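Local coordinates for protein 2-aminomuconic 6-semialdehyde dehydrogenase (Pseudomonas sp., PDB 7BZV) that probably catalyses the NAD+-dependent oxidation of 2-aminomuconic 6-semialdehyde to 2-aminomuconate during 2-aminophenol breakdown, and requires its tetrameric assembly to bind the cofactor, at residues Asn7-Lys12 against Val42-Lys47; Asn204-His207 against Ser213-Glu216; Ala173-Pro178 against Glu216-His221; Leu158-Lys163 against Gly184-Leu189; Val66-Arg71 against Gly197-Val202. All coordinates share one frame; numbering follows the deposited sequence.

Contact 1 (Asn7-Lys12 against Val42-Lys47)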
# COMPACT_ATOMS: atom_id res chain seq x y z
N ASN B 7 -39.68 -13.62 7.28
CA ASN B 7 -38.66 -13.57 6.25
C ASN B 7 -38.82 -12.30 5.41
O ASN B 7 -39.89 -11.69 5.38
CB ASN B 7 -38.73 -14.80 5.34
CG ASN B 7 -38.70 -16.10 6.10
OD1 ASN B 7 -37.63 -16.61 6.42
ND2 ASN B 7 -39.88 -16.66 6.37
N PHE B 8 -37.74 -11.93 4.72
CA PHE B 8 -37.75 -10.75 3.85
C PHE B 8 -37.06 -11.14 2.55
O PHE B 8 -35.83 -11.31 2.51
CB PHE B 8 -37.06 -9.57 4.56
CG PHE B 8 -37.20 -8.25 3.85
CD1 PHE B 8 -38.41 -7.60 3.80
CD2 PHE B 8 -36.09 -7.66 3.24
CE1 PHE B 8 -38.54 -6.39 3.12
CE2 PHE B 8 -36.20 -6.46 2.56
CZ PHE B 8 -37.43 -5.81 2.51
N VAL B 9 -37.83 -11.31 1.47
CA VAL B 9 -37.29 -11.81 0.21
C VAL B 9 -37.77 -10.90 -0.90
O VAL B 9 -38.98 -10.69 -1.06
CB VAL B 9 -37.70 -13.27 -0.07
CG1 VAL B 9 -37.29 -13.69 -1.48
CG2 VAL B 9 -37.06 -14.21 0.97
N ASP B 10 -36.82 -10.36 -1.66
CA ASP B 10 -37.13 -9.53 -2.83
C ASP B 10 -38.09 -8.41 -2.47
O ASP B 10 -39.07 -8.15 -3.17
CB ASP B 10 -37.70 -10.38 -3.97
CG ASP B 10 -37.47 -9.77 -5.34
OD1 ASP B 10 -36.65 -8.82 -5.47
OD2 ASP B 10 -38.10 -10.24 -6.31
N GLY B 11 -37.84 -7.77 -1.33
CA GLY B 11 -38.59 -6.62 -0.89
C GLY B 11 -39.92 -6.92 -0.23
O GLY B 11 -40.64 -5.97 0.12
N LYS B 12 -40.25 -8.19 -0.01
CA LYS B 12 -41.55 -8.58 0.54
C LYS B 12 -41.35 -9.40 1.80
O LYS B 12 -40.48 -10.27 1.85
CB LYS B 12 -42.37 -9.37 -0.50
CG LYS B 12 -42.59 -8.64 -1.84
CD LYS B 12 -43.26 -9.52 -2.88
CE LYS B 12 -42.63 -9.33 -4.26
NZ LYS B 12 -42.11 -10.61 -4.85
N VAL B 42 -35.61 -20.04 -0.16
CA VAL B 42 -34.19 -19.78 -0.28
C VAL B 42 -33.80 -19.68 -1.75
O VAL B 42 -33.06 -18.78 -2.16
CB VAL B 42 -33.37 -20.86 0.45
CG1 VAL B 42 -31.90 -20.74 0.08
CG2 VAL B 42 -33.58 -20.74 1.95
N ASP B 43 -34.28 -20.62 -2.56
CA ASP B 43 -34.13 -20.50 -4.00
C ASP B 43 -34.65 -19.15 -4.48
O ASP B 43 -33.99 -18.47 -5.28
CB ASP B 43 -34.87 -21.64 -4.70
CG ASP B 43 -34.08 -22.22 -5.86
OD1 ASP B 43 -33.79 -21.47 -6.82
OD2 ASP B 43 -33.76 -23.43 -5.82
N ALA B 44 -35.84 -18.75 -4.01
CA ALA B 44 -36.39 -17.45 -4.40
C ALA B 44 -35.45 -16.32 -3.99
O ALA B 44 -35.21 -15.38 -4.77
CB ALA B 44 -37.77 -17.26 -3.79
N ALA B 45 -34.88 -16.41 -2.79
CA ALA B 45 -33.96 -15.37 -2.34
C ALA B 45 -32.73 -15.30 -3.23
O ALA B 45 -32.29 -14.20 -3.60
CB ALA B 45 -33.58 -15.63 -0.89
N VAL B 46 -32.14 -16.45 -3.57
CA VAL B 46 -30.92 -16.41 -4.38
C VAL B 46 -31.22 -15.80 -5.74
O VAL B 46 -30.42 -15.03 -6.30
CB VAL B 46 -30.30 -17.81 -4.49
CG1 VAL B 46 -29.18 -17.80 -5.53
CG2 VAL B 46 -29.74 -18.31 -3.11
N LYS B 47 -32.37 -16.16 -6.31
CA LYS B 47 -32.71 -15.67 -7.63
C LYS B 47 -33.05 -14.19 -7.59
O LYS B 47 -32.65 -13.44 -8.48
CB LYS B 47 -33.86 -16.52 -8.20
CG LYS B 47 -33.44 -17.99 -8.43
CD LYS B 47 -32.18 -18.13 -9.36
CE LYS B 47 -32.11 -17.04 -10.46
NZ LYS B 47 -30.73 -16.87 -11.06

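Contact 2 (Asn204-His207 against Ser213-Glu216)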
# COMPACT_ATOMS: atom_id res chain seq x y z
N ASN B 204 -31.75 -10.05 1.63
CA ASN B 204 -32.78 -11.07 1.83
C ASN B 204 -32.53 -11.82 3.12
O ASN B 204 -31.38 -12.15 3.46
CB ASN B 204 -32.80 -12.05 0.67
CG ASN B 204 -33.06 -11.39 -0.65
OD1 ASN B 204 -34.19 -10.98 -0.94
ND2 ASN B 204 -32.01 -11.26 -1.45
N LEU B 205 -33.60 -12.09 3.85
CA LEU B 205 -33.54 -12.71 5.17
C LEU B 205 -34.39 -13.97 5.14
O LEU B 205 -35.60 -13.90 4.88
CB LEU B 205 -34.04 -11.76 6.26
CG LEU B 205 -34.26 -12.30 7.69
CD1 LEU B 205 -32.97 -12.64 8.33
CD2 LEU B 205 -35.00 -11.26 8.48
N VAL B 206 -33.76 -15.11 5.40
CA VAL B 206 -34.46 -16.39 5.55
C VAL B 206 -34.18 -16.94 6.93
O VAL B 206 -33.02 -17.02 7.35
CB VAL B 206 -34.02 -17.41 4.48
CG1 VAL B 206 -34.62 -17.00 3.13
CG2 VAL B 206 -32.52 -17.52 4.40
N HIS B 207 -35.23 -17.39 7.62
CA HIS B 207 -35.08 -17.95 8.95
C HIS B 207 -35.06 -19.48 8.94
O HIS B 207 -35.59 -20.14 8.04
CB HIS B 207 -36.22 -17.48 9.85
CG HIS B 207 -36.09 -16.06 10.29
ND1 HIS B 207 -35.08 -15.62 11.12
CD2 HIS B 207 -36.85 -14.97 10.01
CE1 HIS B 207 -35.22 -14.32 11.34
NE2 HIS B 207 -36.29 -13.90 10.68
N SER B 213 -32.56 -27.40 6.76
CA SER B 213 -33.25 -26.12 6.79
C SER B 213 -32.42 -25.04 6.09
O SER B 213 -31.49 -25.33 5.32
CB SER B 213 -33.58 -25.71 8.25
OG SER B 213 -34.65 -24.79 8.32
N ALA B 214 -32.76 -23.77 6.38
CA ALA B 214 -32.31 -22.67 5.54
C ALA B 214 -30.80 -22.64 5.40
O ALA B 214 -30.28 -22.41 4.31
CB ALA B 214 -32.81 -21.34 6.09
N GLY B 215 -30.08 -22.89 6.49
CA GLY B 215 -28.63 -22.84 6.42
C GLY B 215 -28.05 -23.84 5.43
O GLY B 215 -27.17 -23.50 4.63
N GLU B 216 -28.48 -25.10 5.52
CA GLU B 216 -28.04 -26.11 4.56
C GLU B 216 -28.45 -25.72 3.14
O GLU B 216 -27.67 -25.89 2.19
CB GLU B 216 -28.64 -27.47 4.95
CG GLU B 216 -28.39 -28.61 3.98
CD GLU B 216 -29.18 -29.87 4.36
OE1 GLU B 216 -28.90 -30.45 5.44
OE2 GLU B 216 -30.09 -30.28 3.60

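Contact 3 (Ala173-Pro178 against Glu216-His221)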
# COMPACT_ATOMS: atom_id res chain seq x y z
N ALA B 173 -25.46 -8.87 -3.55
CA ALA B 173 -26.69 -9.09 -2.80
C ALA B 173 -26.39 -10.13 -1.73
O ALA B 173 -25.44 -10.90 -1.85
CB ALA B 173 -27.82 -9.60 -3.69
N VAL B 174 -27.21 -10.17 -0.67
CA VAL B 174 -26.97 -11.15 0.38
C VAL B 174 -28.24 -11.95 0.66
O VAL B 174 -29.36 -11.47 0.50
CB VAL B 174 -26.43 -10.53 1.71
CG1 VAL B 174 -25.12 -9.87 1.45
CG2 VAL B 174 -27.41 -9.57 2.34
N VAL B 175 -28.02 -13.21 1.04
CA VAL B 175 -29.05 -14.06 1.64
C VAL B 175 -28.54 -14.46 3.01
O VAL B 175 -27.52 -15.15 3.12
CB VAL B 175 -29.35 -15.30 0.79
CG1 VAL B 175 -30.42 -16.13 1.46
CG2 VAL B 175 -29.82 -14.88 -0.59
N VAL B 176 -29.27 -14.05 4.04
CA VAL B 176 -28.80 -14.03 5.42
C VAL B 176 -29.69 -14.96 6.23
O VAL B 176 -30.92 -14.84 6.15
CB VAL B 176 -28.86 -12.60 6.00
CG1 VAL B 176 -29.04 -12.63 7.47
CG2 VAL B 176 -27.64 -11.82 5.55
N LYS B 177 -29.09 -15.86 6.99
CA LYS B 177 -29.86 -16.71 7.90
C LYS B 177 -29.35 -16.52 9.32
O LYS B 177 -28.26 -17.04 9.65
CB LYS B 177 -29.78 -18.18 7.53
CG LYS B 177 -30.78 -19.05 8.38
CD LYS B 177 -30.12 -20.33 8.92
CE LYS B 177 -29.99 -20.38 10.45
NZ LYS B 177 -29.35 -21.65 10.91
N PRO B 178 -30.05 -15.81 10.19
CA PRO B 178 -29.58 -15.66 11.57
C PRO B 178 -29.84 -16.94 12.35
O PRO B 178 -30.63 -17.79 11.94
CB PRO B 178 -30.44 -14.51 12.11
CG PRO B 178 -31.81 -14.72 11.34
CD PRO B 178 -31.38 -15.18 9.96
N GLU B 216 -28.48 -25.10 5.52
CA GLU B 216 -28.04 -26.11 4.56
C GLU B 216 -28.45 -25.72 3.14
O GLU B 216 -27.67 -25.89 2.19
CB GLU B 216 -28.64 -27.47 4.95
CG GLU B 216 -28.39 -28.61 3.98
CD GLU B 216 -29.18 -29.87 4.36
OE1 GLU B 216 -28.90 -30.45 5.44
OE2 GLU B 216 -30.09 -30.28 3.60
N PHE B 217 -29.67 -25.20 2.99
CA PHE B 217 -30.14 -24.79 1.66
C PHE B 217 -29.21 -23.75 1.06
O PHE B 217 -28.79 -23.87 -0.09
CB PHE B 217 -31.55 -24.23 1.72
CG PHE B 217 -32.54 -25.17 2.32
CD1 PHE B 217 -32.27 -26.53 2.38
CD2 PHE B 217 -33.74 -24.70 2.83
CE1 PHE B 217 -33.18 -27.41 2.96
CE2 PHE B 217 -34.66 -25.58 3.39
CZ PHE B 217 -34.37 -26.94 3.46
N ILE B 218 -28.86 -22.72 1.85
CA ILE B 218 -27.98 -21.69 1.31
C ILE B 218 -26.66 -22.31 0.90
O ILE B 218 -26.17 -22.08 -0.21
CB ILE B 218 -27.77 -20.57 2.34
CG1 ILE B 218 -29.03 -19.74 2.57
CG2 ILE B 218 -26.64 -19.68 1.88
CD1 ILE B 218 -28.91 -18.80 3.78
N SER B 219 -26.06 -23.11 1.79
CA SER B 219 -24.72 -23.63 1.55
C SER B 219 -24.65 -24.56 0.34
O SER B 219 -23.59 -24.66 -0.30
CB SER B 219 -24.20 -24.37 2.79
OG SER B 219 -24.94 -25.54 3.05
N GLN B 220 -25.76 -25.22 -0.01
CA GLN B 220 -25.83 -26.18 -1.11
C GLN B 220 -26.27 -25.56 -2.44
O GLN B 220 -26.18 -26.22 -3.49
CB GLN B 220 -26.80 -27.31 -0.76
CG GLN B 220 -26.27 -28.31 0.25
CD GLN B 220 -27.32 -29.32 0.69
OE1 GLN B 220 -28.48 -29.24 0.28
NE2 GLN B 220 -26.92 -30.29 1.52
N HIS B 221 -26.77 -24.35 -2.43
CA HIS B 221 -27.39 -23.80 -3.62
C HIS B 221 -26.34 -23.58 -4.71
O HIS B 221 -25.32 -22.93 -4.46
CB HIS B 221 -28.09 -22.51 -3.29
CG HIS B 221 -29.06 -22.08 -4.34
ND1 HIS B 221 -28.65 -21.71 -5.61
CD2 HIS B 221 -30.40 -21.97 -4.32
CE1 HIS B 221 -29.72 -21.37 -6.31
NE2 HIS B 221 -30.79 -21.52 -5.56

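Contact 4 (Leu158-Lys163 against Gly184-Leu189)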
# COMPACT_ATOMS: atom_id res chain seq x y z
N LEU B 158 -23.70 -7.99 15.77
CA LEU B 158 -22.31 -7.61 15.50
C LEU B 158 -21.69 -8.48 14.39
O LEU B 158 -21.14 -7.96 13.42
CB LEU B 158 -21.52 -7.70 16.79
CG LEU B 158 -20.07 -7.19 16.81
CD1 LEU B 158 -19.66 -7.09 18.29
CD2 LEU B 158 -19.18 -8.08 16.11
N LEU B 159 -21.78 -9.80 14.53
CA LEU B 159 -21.20 -10.70 13.52
C LEU B 159 -22.01 -10.74 12.23
O LEU B 159 -21.45 -10.96 11.15
CB LEU B 159 -21.06 -12.12 14.08
CG LEU B 159 -19.92 -12.21 15.11
CD1 LEU B 159 -19.84 -13.60 15.76
CD2 LEU B 159 -18.57 -11.82 14.49
N LEU B 160 -23.33 -10.53 12.31
CA LEU B 160 -24.10 -10.33 11.09
C LEU B 160 -23.59 -9.13 10.30
O LEU B 160 -23.29 -9.26 9.10
CB LEU B 160 -25.58 -10.17 11.43
CG LEU B 160 -26.51 -9.83 10.26
CD1 LEU B 160 -26.41 -10.91 9.18
CD2 LEU B 160 -27.97 -9.67 10.73
N THR B 161 -23.53 -7.94 10.92
CA THR B 161 -23.12 -6.79 10.13
C THR B 161 -21.63 -6.85 9.75
O THR B 161 -21.23 -6.21 8.78
CB THR B 161 -23.43 -5.46 10.85
OG1 THR B 161 -22.66 -5.36 12.05
CG2 THR B 161 -24.92 -5.37 11.18
N TRP B 162 -20.81 -7.59 10.50
CA TRP B 162 -19.41 -7.78 10.11
C TRP B 162 -19.27 -8.43 8.74
O TRP B 162 -18.29 -8.18 8.03
CB TRP B 162 -18.75 -8.64 11.18
CG TRP B 162 -17.40 -9.14 10.95
CD1 TRP B 162 -17.01 -10.46 10.85
CD2 TRP B 162 -16.22 -8.37 10.79
NE1 TRP B 162 -15.65 -10.53 10.64
CE2 TRP B 162 -15.14 -9.27 10.60
CE3 TRP B 162 -15.96 -7.00 10.79
CZ2 TRP B 162 -13.81 -8.82 10.42
CZ3 TRP B 162 -14.65 -6.56 10.57
CH2 TRP B 162 -13.60 -7.47 10.41
N LYS B 163 -20.23 -9.27 8.35
CA LYS B 163 -20.29 -9.89 7.02
C LYS B 163 -21.11 -9.06 6.04
O LYS B 163 -20.67 -8.85 4.91
CB LYS B 163 -20.89 -11.31 7.09
CG LYS B 163 -20.28 -12.24 8.15
CD LYS B 163 -18.75 -12.22 8.12
CE LYS B 163 -18.12 -13.21 9.12
NZ LYS B 163 -18.62 -14.62 9.01
N GLY B 184 -34.06 -11.69 16.02
CA GLY B 184 -34.59 -10.34 16.11
C GLY B 184 -33.81 -9.24 15.42
O GLY B 184 -34.35 -8.53 14.56
N THR B 185 -32.55 -9.06 15.79
CA THR B 185 -31.82 -7.95 15.21
C THR B 185 -31.67 -8.13 13.71
O THR B 185 -31.64 -7.14 12.97
CB THR B 185 -30.46 -7.73 15.91
OG1 THR B 185 -29.74 -8.95 16.06
CG2 THR B 185 -30.71 -7.15 17.32
N ALA B 186 -31.62 -9.38 13.23
CA ALA B 186 -31.53 -9.60 11.79
C ALA B 186 -32.81 -9.16 11.11
O ALA B 186 -32.77 -8.57 10.02
CB ALA B 186 -31.26 -11.07 11.47
N THR B 187 -33.95 -9.43 11.74
CA THR B 187 -35.21 -8.95 11.18
C THR B 187 -35.29 -7.42 11.24
O THR B 187 -35.77 -6.79 10.29
CB THR B 187 -36.39 -9.60 11.91
OG1 THR B 187 -36.19 -11.02 11.89
CG2 THR B 187 -37.71 -9.25 11.24
N LEU B 188 -34.83 -6.80 12.33
CA LEU B 188 -34.80 -5.34 12.37
C LEU B 188 -33.85 -4.78 11.31
O LEU B 188 -34.11 -3.74 10.69
CB LEU B 188 -34.39 -4.85 13.74
CG LEU B 188 -35.37 -5.20 14.87
CD1 LEU B 188 -34.87 -4.71 16.22
CD2 LEU B 188 -36.75 -4.63 14.59
N LEU B 189 -32.76 -5.48 11.04
CA LEU B 189 -31.86 -5.01 10.00
C LEU B 189 -32.57 -4.98 8.65
O LEU B 189 -32.45 -4.01 7.89
CB LEU B 189 -30.61 -5.85 9.95
CG LEU B 189 -29.52 -5.31 8.98
CD1 LEU B 189 -29.06 -3.92 9.35
CD2 LEU B 189 -28.30 -6.27 8.93

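Contact 5 (Val66-Arg71 against Gly197-Val202)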
# COMPACT_ATOMS: atom_id res chain seq x y z
N VAL B 66 -20.96 3.66 -0.62
CA VAL B 66 -20.48 4.34 0.58
C VAL B 66 -21.66 5.02 1.26
O VAL B 66 -21.92 4.83 2.46
CB VAL B 66 -19.36 5.34 0.24
CG1 VAL B 66 -19.09 6.23 1.46
CG2 VAL B 66 -18.06 4.61 -0.18
N ASP B 67 -22.41 5.81 0.49
CA ASP B 67 -23.56 6.53 1.04
C ASP B 67 -24.63 5.57 1.56
O ASP B 67 -25.21 5.80 2.62
CB ASP B 67 -24.15 7.46 -0.02
CG ASP B 67 -23.26 8.66 -0.34
OD1 ASP B 67 -22.26 8.87 0.37
OD2 ASP B 67 -23.54 9.39 -1.32
N TRP B 68 -24.94 4.51 0.81
CA TRP B 68 -25.93 3.54 1.29
C TRP B 68 -25.51 2.98 2.64
O TRP B 68 -26.32 2.88 3.57
CB TRP B 68 -26.09 2.40 0.28
CG TRP B 68 -26.98 2.64 -0.90
CD1 TRP B 68 -26.62 2.61 -2.22
CD2 TRP B 68 -28.38 2.91 -0.87
NE1 TRP B 68 -27.71 2.87 -3.01
CE2 TRP B 68 -28.81 3.04 -2.21
CE3 TRP B 68 -29.31 3.05 0.16
CZ2 TRP B 68 -30.12 3.31 -2.55
CZ3 TRP B 68 -30.62 3.31 -0.18
CH2 TRP B 68 -31.01 3.45 -1.52
N LEU B 69 -24.22 2.60 2.76
CA LEU B 69 -23.75 1.99 4.01
C LEU B 69 -23.92 2.97 5.16
O LEU B 69 -24.26 2.57 6.28
CB LEU B 69 -22.27 1.59 3.89
CG LEU B 69 -21.97 0.45 2.91
CD1 LEU B 69 -20.45 0.36 2.72
CD2 LEU B 69 -22.51 -0.83 3.40
N ARG B 70 -23.67 4.25 4.91
CA ARG B 70 -23.85 5.26 5.95
C ARG B 70 -25.33 5.51 6.24
O ARG B 70 -25.70 5.74 7.39
CB ARG B 70 -23.12 6.54 5.52
CG ARG B 70 -21.62 6.42 5.65
CD ARG B 70 -20.84 7.59 4.97
NE ARG B 70 -19.40 7.42 5.11
CZ ARG B 70 -18.48 8.11 4.42
NH1 ARG B 70 -18.85 9.03 3.53
NH2 ARG B 70 -17.21 7.87 4.62
N ARG B 71 -26.19 5.48 5.22
CA ARG B 71 -27.62 5.64 5.47
C ARG B 71 -28.15 4.48 6.30
O ARG B 71 -28.99 4.68 7.19
CB ARG B 71 -28.38 5.76 4.15
CG ARG B 71 -27.83 6.85 3.26
CD ARG B 71 -28.91 7.72 2.71
NE ARG B 71 -29.57 7.11 1.56
CZ ARG B 71 -30.84 6.70 1.55
NH1 ARG B 71 -31.59 6.84 2.64
NH2 ARG B 71 -31.35 6.17 0.45
N GLY B 197 -34.36 2.36 1.69
CA GLY B 197 -34.60 2.21 0.27
C GLY B 197 -33.64 1.31 -0.46
O GLY B 197 -33.54 1.42 -1.69
N ILE B 198 -32.94 0.42 0.23
CA ILE B 198 -32.10 -0.56 -0.44
C ILE B 198 -32.96 -1.29 -1.47
O ILE B 198 -34.06 -1.75 -1.15
CB ILE B 198 -31.47 -1.53 0.57
CG1 ILE B 198 -30.44 -0.80 1.44
CG2 ILE B 198 -30.88 -2.74 -0.15
CD1 ILE B 198 -29.14 -0.44 0.72
N PRO B 199 -32.51 -1.44 -2.72
CA PRO B 199 -33.36 -2.06 -3.72
C PRO B 199 -33.79 -3.48 -3.31
O PRO B 199 -33.01 -4.19 -2.66
CB PRO B 199 -32.47 -2.08 -4.97
CG PRO B 199 -31.62 -0.87 -4.80
CD PRO B 199 -31.31 -0.83 -3.32
N PRO B 200 -35.00 -3.86 -3.67
CA PRO B 200 -35.44 -5.23 -3.31
C PRO B 200 -34.56 -6.27 -3.97
O PRO B 200 -34.06 -6.09 -5.08
CB PRO B 200 -36.89 -5.28 -3.81
CG PRO B 200 -37.01 -4.18 -4.83
CD PRO B 200 -36.04 -3.10 -4.38
N GLY B 201 -34.34 -7.37 -3.25
CA GLY B 201 -33.44 -8.41 -3.67
C GLY B 201 -32.01 -8.24 -3.20
O GLY B 201 -31.25 -9.22 -3.19
N VAL B 202 -31.63 -7.01 -2.82
CA VAL B 202 -30.25 -6.78 -2.36
C VAL B 202 -30.03 -7.43 -1.00
O VAL B 202 -29.01 -8.09 -0.77
CB VAL B 202 -29.93 -5.28 -2.30
CG1 VAL B 202 -28.52 -5.06 -1.66
CG2 VAL B 202 -30.01 -4.71 -3.69

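Contact 1 (Asn7-Lys12 against Val42-Lys47)
Val-9 meets Ala-44 and Ala-45 where an N-terminal beta hairpin leans against helix 39-52. The hairpin links strands 3-9 and 12-14 by a type I' turn running from Val-9 to Lys-12, and the two end residues close it with reciprocal backbone hydrogen bonds. Asp-10 and Gly-11 fill the two corner positions with positive phi, which glycine adopts easily. Val-9 is therefore the last residue before the chain reverses, and its CB is directed at the helix.

From its CB, still 4.8 Å from the CB of Ala-45, the valine splits into two methyl groups that touch different parts of the helix. CG1, anti to the backbone N (chi1 172°), lands on the helix backbone. Val-9 CG1 comes within 3.8 Å of Ala-45 CA, and Val-9 CG1 lies 4.1 Å from Ala-44 C, so this branch packs over the peptide link between the two alanines. Val-9 CG1 also passes Ala-44 CB at 4.3 Å. The other branch, CG2, reaches the methyl of Ala-45. Two successive alanines suit this surface because they keep the helix backbone low enough for a branched side chain to lie directly on it.

No hydrogen bond joins the two segments here; polar links of the hairpin lie beside the contact. Asp-10 forms a salt bridge with Arg-51 further along the same helix, while the Asn-7 side chain hydrogen-bonds the backbone at His-35, Val-14 and His-207. Val-9 CG2 and Ala-45 CB meet methyl to methyl at 4.2 Å.

Contact 2 (Asn204-His207 against Ser213-Glu216)
Ala-214 presses its single methyl against the end of the chain segment Asn-204 to His-207. The tight part is here: Ala-214 CB lies 3.6 Å from the carbonyl O of His-207, and the same methyl meets Val-206 CG2 at 4.2 Å. CG2 takes the more hindered site between the valine's own backbone N and carbonyl carbon (chi1 -73°), which turns this branch to the helix. The small methyl suits a place this close to the carbonyl.

The fold explains the closeness. Strand 203-205 belongs to the Rossmann-type sheet of the aldehyde dehydrogenase family, and after a short connection the chain turns into helix 214-220, whose first residue is Ala-214. Ser-213, at the N-cap position, makes no capping bond with its side chain; its OG hydrogen-bonds Glu-36 instead.

Away from the methyl the contact is looser. The CB of His-207 is directed away from the helix, and NE2 of its ring hydrogen-bonds Thr-187 OG1 on helix 184-196. Glu-216, two residues beyond Ala-214 and itself partly exposed, directs its carboxylate to the backbone N of Asn-212, and its side chain makes no contact with Asn-204 to His-207.

Contact 3 (Ala173-Pro178 against Glu216-His221)
In the Rossmann-type sheet, strand 173-177 is overlain by helix 214-220, and Val-175, Lys-177 and Ile-218 make the junction. The helix belongs to the connection that leaves strand 203-205 and returns across the sheet to strand 226-230, so it passes over a strand to which it is not directly joined.

Ile-218 supplies most of the buried surface. Its side chain is extended at the second torsion (chi2 169°), which carries CD1 out to the strand. There CD1 rests between two residues on the same side of the strand: Val-175 CG1 at 3.8 Å and Lys-177 CB at 3.9 Å. Farther back along the isoleucine, CG1 also touches Val-175 CG1, at 4.0 Å, as the two side chains slide past one another in opposite directions. Beta-branched valine suits the strand, and the long isoleucine bridges the distance from the helix.

Lys-177 serves two environments. Its CB is part of the apolar contact, but bends at chi2 and chi3 lead the chain away from the helix, and NZ finds weak partners in Phe-209 O and, as a long ion pair, Glu-180. Toward the end of the helix, Ser-219 OG donates to Glu-216 O at 2.9 Å. That carbonyl also receives Gln-220 N from the same face of its plane, so one oxygen is gripped twice.

On the other face of the strand, Val-176 meets helix 156-169. A parallel strand flanked by helices on both faces is the layered alpha/beta design of the Rossmann-type domain.

Contact 4 (Leu158-Lys163 against Gly184-Leu189)
Helices 156-169 and 184-196 pass at 42° between their N-to-C directions, their axes 10.4 Å apart at closest approach over these segments; Leu-160 and Ala-186 form the nearest pair of CA atoms. Both belong to the Rossmann-type domain: the first connects strand 134-150 to strand 173-177, the second strand 173-177 to strand 203-205, and as successive beta-alpha-beta crossovers they lie side by side on one face of the sheet.

Leu-160 is the central side chain. With CG anti to the backbone N (chi1 175°), it stretches straight across the gap and sends CD2 onto the second helix. That one methyl meets Ala-186 CB and Ala-186 CA, both at 3.7 Å, so it settles on the helix surface itself; the small alanine permits this depth. The other branch, CD1, faces the sheet and packs on Val-176.

Leu-189, one turn beyond Ala-186, reaches back the other way. Its CD2 meets Leu-160 CD2 at 3.9 Å, methyl against methyl. Leucines suit this interface because their length spans the space between helices that are not in backbone contact.

Thr-161 divides its two branches by chemistry. OG1 turns away to hydrogen bonds with Asn-109 ND2 and Gly-106 O on helix 95-119, which satisfies the buried hydroxyl, whereas the methyl faces helix 184-196. The threonine and leucine side chains cross obliquely, with Thr-161 CG2 4.2 Å from Leu-189 CD2.

Contact 5 (Val66-Arg71 against Gly197-Val202)
Helix 62-78 presents Trp-68 to the turn that follows helix 184-196, with Trp-68 CA 7.6 Å from Ile-198 CA. Helix 184-196 ends in a Schellman motif whose C-prime residue, Gly-197, has positive phi (100°). A side chain there would strike the preceding carbonyl O and crowd the indole, so glycine fits on both counts.

The indole carries the contact. Ile-198 CD1 lies over one face, toward the rim, 3.5 Å from Trp-68 CE3; the isoleucine and tryptophan slide past each other in opposite directions. Farther out on the six-membered ring, Trp-68 CH2 comes within 3.2 Å of Gly-197 O, while Trp-68 CZ2 has a looser neighbour in Pro-199 CD at 4.4 Å. With an alanine replacing Trp-68, Ile-198 CD1 would probably lose the flat surface it lies on, and a gap would open beside the Gly-197 peptide.

Trp-68 also meets the ring of Trp-57. Two residues along the same helix, Arg-70 pairs with Asp-115 of its own chain and with Asp-115 of a neighbouring subunit. With no hydrogen bond between the two segments, their hold probably rests on the broad, polarisable indole and the close approach of its carbon CH2 to a carbonyl oxygen.

Overall arrangement
Contacts 2, 3 and 4 build the layers of one Rossmann-type domain. Contacts 2 and 3 share helix 214-220, set against neighbouring strands, with centres about 5 Å apart; contact 4 packs two helices on the opposite face of the sheet, where Val-176 meets Leu-160. Contact 1 adds the N-terminal hairpin and helix 39-52 on the side of helix 214-220, joined by Phe-8 O to Leu-205 N and Asn-7 OD1 to His-207 N. These four are buried and mainly aliphatic, methyl against methyl or backbone. Contact 5, like contact 1 far from the chain's centre, is only partly buried; it replaces small aliphatic groups with an indole, and its Arg-70 pairs with Asp-115 of another subunit.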